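Local coordinates for nisin biosynthesis protein NisC (Lactococcus lactis subsp. lactis, PDB 2G0D) that cyclises dehydrated prenisin by adding cysteine thiols to dehydroamino acids, forming the thioether rings of the lantibiotic nisin with the help of a zinc ion, at residues S53-Y56 with Q57-D61; L93-R96 with E97-E100; Q233-I236 with F237-K241. All coordinates share one frame; numbering follows the deposited sequence.

Interaction 1: S53-Y56 with Q57-D61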
# COMPACT_ATOMS: atom_id res chain seq x y z
N SER A 53 14.49 14.88 -18.31
CA SER A 53 14.29 15.06 -16.87
C SER A 53 14.22 16.50 -16.38
O SER A 53 13.66 16.76 -15.31
CB SER A 53 15.36 14.30 -16.10
OG SER A 53 16.64 14.78 -16.44
N LYS A 54 14.79 17.46 -17.11
CA LYS A 54 14.67 18.87 -16.71
C LYS A 54 13.30 19.47 -17.06
O LYS A 54 12.79 20.33 -16.34
CB LYS A 54 15.82 19.72 -17.26
CG LYS A 54 17.17 19.46 -16.56
CD LYS A 54 17.24 20.05 -15.15
CE LYS A 54 17.95 21.41 -15.14
NZ LYS A 54 19.44 21.25 -15.25
N ILE A 55 12.73 18.99 -18.16
CA ILE A 55 11.33 19.23 -18.49
C ILE A 55 10.41 18.56 -17.46
O ILE A 55 9.43 19.14 -17.01
CB ILE A 55 11.00 18.70 -19.90
CG1 ILE A 55 11.91 19.37 -20.94
CG2 ILE A 55 9.52 18.90 -20.25
CD1 ILE A 55 12.05 18.57 -22.25
N TYR A 56 10.76 17.33 -17.07
CA TYR A 56 9.96 16.59 -16.08
C TYR A 56 9.94 17.27 -14.71
O TYR A 56 8.87 17.43 -14.10
CB TYR A 56 10.46 15.15 -15.96
CG TYR A 56 10.31 14.31 -17.21
CD1 TYR A 56 9.47 14.69 -18.26
CD2 TYR A 56 11.02 13.12 -17.34
CE1 TYR A 56 9.34 13.90 -19.39
CE2 TYR A 56 10.90 12.33 -18.46
CZ TYR A 56 10.06 12.72 -19.48
OH TYR A 56 9.96 11.92 -20.57
N GLN A 57 11.11 17.69 -14.22
CA GLN A 57 11.20 18.45 -12.97
C GLN A 57 10.39 19.77 -13.01
O GLN A 57 9.83 20.20 -11.99
CB GLN A 57 12.67 18.72 -12.61
CG GLN A 57 12.88 19.28 -11.18
CD GLN A 57 12.19 18.43 -10.10
OE1 GLN A 57 12.41 17.22 -10.01
NE2 GLN A 57 11.35 19.07 -9.28
N LYS A 58 10.34 20.40 -14.18
CA LYS A 58 9.54 21.61 -14.37
C LYS A 58 8.05 21.30 -14.17
O LYS A 58 7.35 22.02 -13.46
CB LYS A 58 9.82 22.21 -15.75
CG LYS A 58 9.16 23.55 -16.03
CD LYS A 58 9.98 24.71 -15.45
CE LYS A 58 9.28 25.40 -14.29
NZ LYS A 58 8.29 26.39 -14.83
N LYS A 59 7.57 20.23 -14.81
CA LYS A 59 6.20 19.76 -14.64
C LYS A 59 5.91 19.42 -13.19
O LYS A 59 4.87 19.78 -12.65
CB LYS A 59 5.91 18.55 -15.54
CG LYS A 59 6.20 18.77 -17.02
CD LYS A 59 5.35 19.88 -17.65
CE LYS A 59 5.83 20.16 -19.06
NZ LYS A 59 4.90 21.06 -19.80
N ILE A 60 6.83 18.71 -12.55
CA ILE A 60 6.68 18.35 -11.15
C ILE A 60 6.42 19.63 -10.34
O ILE A 60 5.42 19.72 -9.61
CB ILE A 60 7.89 17.53 -10.64
CG1 ILE A 60 7.81 16.10 -11.21
CG2 ILE A 60 7.94 17.47 -9.10
CD1 ILE A 60 9.16 15.43 -11.40
N ASP A 61 7.29 20.62 -10.53
CA ASP A 61 7.19 21.87 -9.79
C ASP A 61 5.90 22.62 -10.14
O ASP A 61 5.26 23.18 -9.26
CB ASP A 61 8.44 22.73 -9.97
CG ASP A 61 9.65 22.15 -9.24
OD1 ASP A 61 9.49 21.57 -8.15
OD2 ASP A 61 10.79 22.29 -9.75

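Interaction 2: L93-R96 with E97-E100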
# COMPACT_ATOMS: atom_id res chain seq x y z
N LEU A 93 8.56 13.80 -0.88
CA LEU A 93 9.50 13.59 0.23
C LEU A 93 10.99 13.64 -0.19
O LEU A 93 11.80 14.26 0.50
CB LEU A 93 9.18 12.28 0.98
CG LEU A 93 10.06 11.98 2.20
CD1 LEU A 93 9.98 13.09 3.24
CD2 LEU A 93 9.69 10.66 2.80
N HIS A 94 11.32 13.03 -1.33
CA HIS A 94 12.72 13.01 -1.86
C HIS A 94 13.29 14.39 -2.20
O HIS A 94 14.50 14.54 -2.37
CB HIS A 94 12.79 12.16 -3.11
CG HIS A 94 11.95 12.69 -4.22
ND1 HIS A 94 10.58 12.59 -4.21
CD2 HIS A 94 12.28 13.36 -5.35
CE1 HIS A 94 10.10 13.17 -5.30
NE2 HIS A 94 11.11 13.65 -6.00
N LEU A 95 12.43 15.39 -2.26
CA LEU A 95 12.82 16.75 -2.59
C LEU A 95 13.08 17.63 -1.36
O LEU A 95 13.51 18.77 -1.50
CB LEU A 95 11.76 17.38 -3.46
CG LEU A 95 11.56 16.82 -4.88
CD1 LEU A 95 10.26 17.34 -5.51
CD2 LEU A 95 12.74 17.18 -5.77
N ARG A 96 12.83 17.06 -0.17
CA ARG A 96 12.98 17.74 1.12
C ARG A 96 14.20 18.66 1.22
O ARG A 96 14.06 19.83 1.57
CB ARG A 96 12.95 16.74 2.29
CG ARG A 96 12.90 17.46 3.66
CD ARG A 96 12.50 16.58 4.87
NE ARG A 96 12.61 17.36 6.11
CZ ARG A 96 11.63 18.07 6.68
NH1 ARG A 96 10.39 18.08 6.16
NH2 ARG A 96 11.88 18.77 7.79
N GLU A 97 15.38 18.13 0.90
CA GLU A 97 16.61 18.89 1.11
C GLU A 97 17.06 19.69 -0.12
O GLU A 97 18.13 20.30 -0.10
CB GLU A 97 17.74 17.97 1.61
CG GLU A 97 17.35 17.11 2.83
CD GLU A 97 17.25 17.91 4.13
OE1 GLU A 97 17.72 19.07 4.16
OE2 GLU A 97 16.70 17.38 5.13
N ASP A 98 16.25 19.69 -1.17
CA ASP A 98 16.65 20.37 -2.40
C ASP A 98 16.40 21.87 -2.33
O ASP A 98 17.19 22.65 -2.85
CB ASP A 98 15.97 19.75 -3.63
CG ASP A 98 16.44 18.30 -3.91
OD1 ASP A 98 17.41 17.83 -3.27
OD2 ASP A 98 15.86 17.63 -4.78
N ASP A 99 15.30 22.27 -1.70
CA ASP A 99 14.94 23.67 -1.57
C ASP A 99 14.04 23.87 -0.36
O ASP A 99 13.24 22.99 -0.01
CB ASP A 99 14.22 24.17 -2.83
CG ASP A 99 14.03 25.69 -2.84
OD1 ASP A 99 13.07 26.19 -2.22
OD2 ASP A 99 14.85 26.38 -3.47
N GLU A 100 14.15 25.05 0.25
CA GLU A 100 13.37 25.42 1.42
C GLU A 100 11.86 25.28 1.23
O GLU A 100 11.16 24.88 2.14
CB GLU A 100 13.76 26.84 1.89
CG GLU A 100 13.75 27.92 0.77
CD GLU A 100 14.33 29.28 1.22
OE1 GLU A 100 13.54 30.25 1.35
OE2 GLU A 100 15.56 29.38 1.44
O HOH W 1 16.17 15.71 -0.48

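Interaction 3: Q233-I236 with F237-K241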
# COMPACT_ATOMS: atom_id res chain seq x y z
N GLN A 233 2.34 -11.28 16.12
CA GLN A 233 2.26 -12.73 16.32
C GLN A 233 0.84 -13.28 16.15
O GLN A 233 0.63 -14.26 15.44
CB GLN A 233 2.81 -13.10 17.69
CG GLN A 233 3.42 -14.47 17.75
CD GLN A 233 4.88 -14.48 17.29
OE1 GLN A 233 5.24 -15.23 16.37
NE2 GLN A 233 5.72 -13.67 17.94
N LYS A 234 -0.13 -12.64 16.82
CA LYS A 234 -1.54 -13.02 16.74
C LYS A 234 -2.07 -12.96 15.30
O LYS A 234 -2.77 -13.87 14.86
CB LYS A 234 -2.39 -12.12 17.64
CG LYS A 234 -3.89 -12.36 17.49
CD LYS A 234 -4.67 -11.98 18.74
CE LYS A 234 -6.15 -12.27 18.50
NZ LYS A 234 -7.04 -11.64 19.51
N ILE A 235 -1.73 -11.88 14.60
CA ILE A 235 -2.12 -11.71 13.20
C ILE A 235 -1.60 -12.88 12.36
O ILE A 235 -2.36 -13.48 11.62
CB ILE A 235 -1.68 -10.33 12.64
CG1 ILE A 235 -2.53 -9.21 13.28
CG2 ILE A 235 -1.76 -10.29 11.09
CD1 ILE A 235 -2.06 -7.80 12.95
N ILE A 236 -0.33 -13.23 12.52
CA ILE A 236 0.23 -14.31 11.73
C ILE A 236 -0.42 -15.64 12.11
O ILE A 236 -0.78 -16.43 11.24
CB ILE A 236 1.77 -14.38 11.82
CG1 ILE A 236 2.39 -13.12 11.19
CG2 ILE A 236 2.31 -15.61 11.06
CD1 ILE A 236 3.80 -12.84 11.67
N PHE A 237 -0.59 -15.87 13.41
CA PHE A 237 -1.29 -17.06 13.93
C PHE A 237 -2.70 -17.20 13.31
O PHE A 237 -3.13 -18.32 13.00
CB PHE A 237 -1.36 -16.99 15.47
CG PHE A 237 -2.08 -18.16 16.12
CD1 PHE A 237 -1.35 -19.20 16.70
CD2 PHE A 237 -3.47 -18.20 16.20
CE1 PHE A 237 -2.01 -20.28 17.35
CE2 PHE A 237 -4.14 -19.27 16.83
CZ PHE A 237 -3.40 -20.31 17.41
N ILE A 238 -3.38 -16.07 13.10
CA ILE A 238 -4.71 -16.08 12.47
C ILE A 238 -4.62 -16.44 10.99
O ILE A 238 -5.47 -17.15 10.47
CB ILE A 238 -5.50 -14.75 12.68
CG1 ILE A 238 -5.85 -14.55 14.17
CG2 ILE A 238 -6.77 -14.73 11.84
CD1 ILE A 238 -6.33 -13.16 14.51
N TYR A 239 -3.59 -15.95 10.30
CA TYR A 239 -3.35 -16.39 8.92
C TYR A 239 -3.06 -17.89 8.85
O TYR A 239 -3.64 -18.59 8.01
CB TYR A 239 -2.29 -15.53 8.21
CG TYR A 239 -2.93 -14.28 7.66
CD1 TYR A 239 -3.52 -14.27 6.38
CD2 TYR A 239 -3.03 -13.14 8.45
CE1 TYR A 239 -4.17 -13.14 5.90
CE2 TYR A 239 -3.67 -11.99 7.98
CZ TYR A 239 -4.23 -12.00 6.71
OH TYR A 239 -4.84 -10.86 6.28
N GLU A 240 -2.22 -18.38 9.76
CA GLU A 240 -1.87 -19.79 9.79
C GLU A 240 -3.09 -20.65 10.06
O GLU A 240 -3.22 -21.74 9.48
CB GLU A 240 -0.78 -20.08 10.86
CG GLU A 240 0.65 -19.66 10.46
CD GLU A 240 1.19 -20.45 9.26
OE1 GLU A 240 1.88 -21.47 9.46
OE2 GLU A 240 0.91 -20.03 8.11
N LYS A 241 -3.99 -20.17 10.92
CA LYS A 241 -5.15 -20.97 11.31
C LYS A 241 -6.17 -21.08 10.19
O LYS A 241 -6.70 -22.16 9.92
CB LYS A 241 -5.83 -20.43 12.58
CG LYS A 241 -6.53 -21.52 13.43
CD LYS A 241 -5.51 -22.24 14.35
CE LYS A 241 -6.16 -23.17 15.36
NZ LYS A 241 -6.65 -24.46 14.75

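Interaction 1: S53-Y56 with Q57-D61
Tyr-56 meets Ile-60 through its backbone carbonyl: Ile-60 N donates to Tyr-56 O at 2.9 Å, and CD1 of Ile-60 comes back to 3.4 Å from Tyr-56 O. The phenol ring turns the other way, with CG anti to the carbonyl carbon (chi1 -64°), toward helices 3-20 and 37-45. One residue on, Gln-57 N donates to Ser-53 O at 2.9 Å. The Gln-57 side chain bends at chi2 (52°), bringing NE2 to a weak hydrogen bond with Asp-61 OD2. One turn apart, Ile-55 and Lys-59 run alongside each other, pointing the same way: CG2 of Ile-55 lies 4.1 Å from CE of Lys-59, while the N-H of Lys-59 is hydrogen-bonded to Ile-55 O. The ammonium group of Lys-59 forms a salt bridge with Asp-16. This is the first part of helix 53-74. Tyr-56 is buried against helix 3-20 at Val-8 and Ile-12 and against Leu-44 of helix 37-45, and Ile-60 packs on Ile-41 and Leu-44 of that second helix.

Interaction 2: L93-R96 with E97-E100
Leu-95 brings its CD2 methyl against the carboxylate of Asp-98, 3.3 Å from OD2, a close meeting of an apolar group with a charged one. With CG anti to the carbonyl carbon (chi1 -67°), the carboxylate of Asp-98 is carried back toward the leucine, and its OD2 also comes to 3.8 Å from Leu-95 CA. The backbones join as well: Asp-98 N donates to Leu-95 O at 2.9 Å and closes the turn from Leu-95 to Asp-98. Arg-96 and Glu-97 occupy the two corners between these residues, with backbone angles near those of a type I beta turn. It overlaps a similar turn, Leu-93 to Arg-96, closed by the bond from Arg-96 N to Leu-93 O. A water molecule bridges His-94 O and Glu-97 N, donating to the carbonyl and accepting the N-H of Glu-97 at 2.9 Å, so both polar groups are satisfied without a direct bond.

At the corners the extended chain of Arg-96 passes the bent chain of Glu-97, with Arg-96 CG 4.1 Å from Glu-97 OE2. Their charged groups do not pair: Arg-96 NE and Glu-97 OE2 are 4.2 Å apart, and the guanidinium and carboxylate planes are turned 76° from each other. Each charge has a partner on the following helix, Arg-96 NH2 with Asp-107 and Glu-97 OE1 with Lys-103, which ties both turn corners to that helix. Leu-95, meanwhile, is buried and touches Tyr-102. Asp-99 then takes the N-cap position, its OD1 accepting the N-H of Lys-101. Two overlapping turns with type I-like angles, followed by an aspartate N-cap, form the short connection between helices 85-92 and 100-122 of this alpha-toroid enzyme.

Interaction 3: Q233-I236 with F237-K241
Four i-to-i+4 backbone hydrogen bonds, from Phe-237 N to Gln-233 O through to Glu-240 N to Ile-236 O, hold regular alpha-helical geometry, the last being the shortest at 2.8 Å. Ile-235 and Tyr-239, one turn apart, lie side by side and point the same way. The CG2 methyl of Ile-235, anti to the backbone N, reaches Tyr-239 CE2 at 4.0 Å, and Ile-235 O sits at the ring's edge, near its plane, 3.3 Å from Tyr-239 CD2. This pair forms part of the buried face of helix 226-242 in the alpha-toroid fold, set against Leu-208 of helix 208-221 and Leu-287 of helix 281-294. Tyr-239 also stacks edge-to-face with Trp-252, and its hydroxyl is hydrogen-bonded to Met-202 O.

Around the helix, the aliphatic part of Lys-234 meets Ile-238 at an angle. Ile-238 CD1 rests on the extended lysine chain, 3.9 Å from Lys-234 CG and 4.1 Å from CE, while NZ goes on to Thr-170 O. Ile-236 and Glu-240 touch more loosely, CG2 to CG at 4.4 Å. The Glu-240 chain bends at chi2 (-64°), and its carboxylate is held by a salt bridge to Lys-303 and hydrogen bonds to Tyr-288 and Tyr-299.

Overall arrangement
From the N terminus the three contacts follow in series, each between adjoining segments of the chain, so none encloses a long loop and none nests in or crosses another. Interaction 1 lies on the first turns of helix 53-74; interaction 2 is the connection from helix 85-92 to helix 100-122. The two meet: Gln-57 NE2 and Ile-60 CG2 pack against the methyls of Leu-95, and Asp-61 is hydrogen-bonded to Tyr-102, joining helix 53-74 to the start of helix 100-122. Interaction 3 lies on the opposite side of the chain's centre, about 46 Å from interaction 1 and 40 Å from interaction 2 between centres, where helix 226-242 packs against helices 208-221, 281-294 and 298-314.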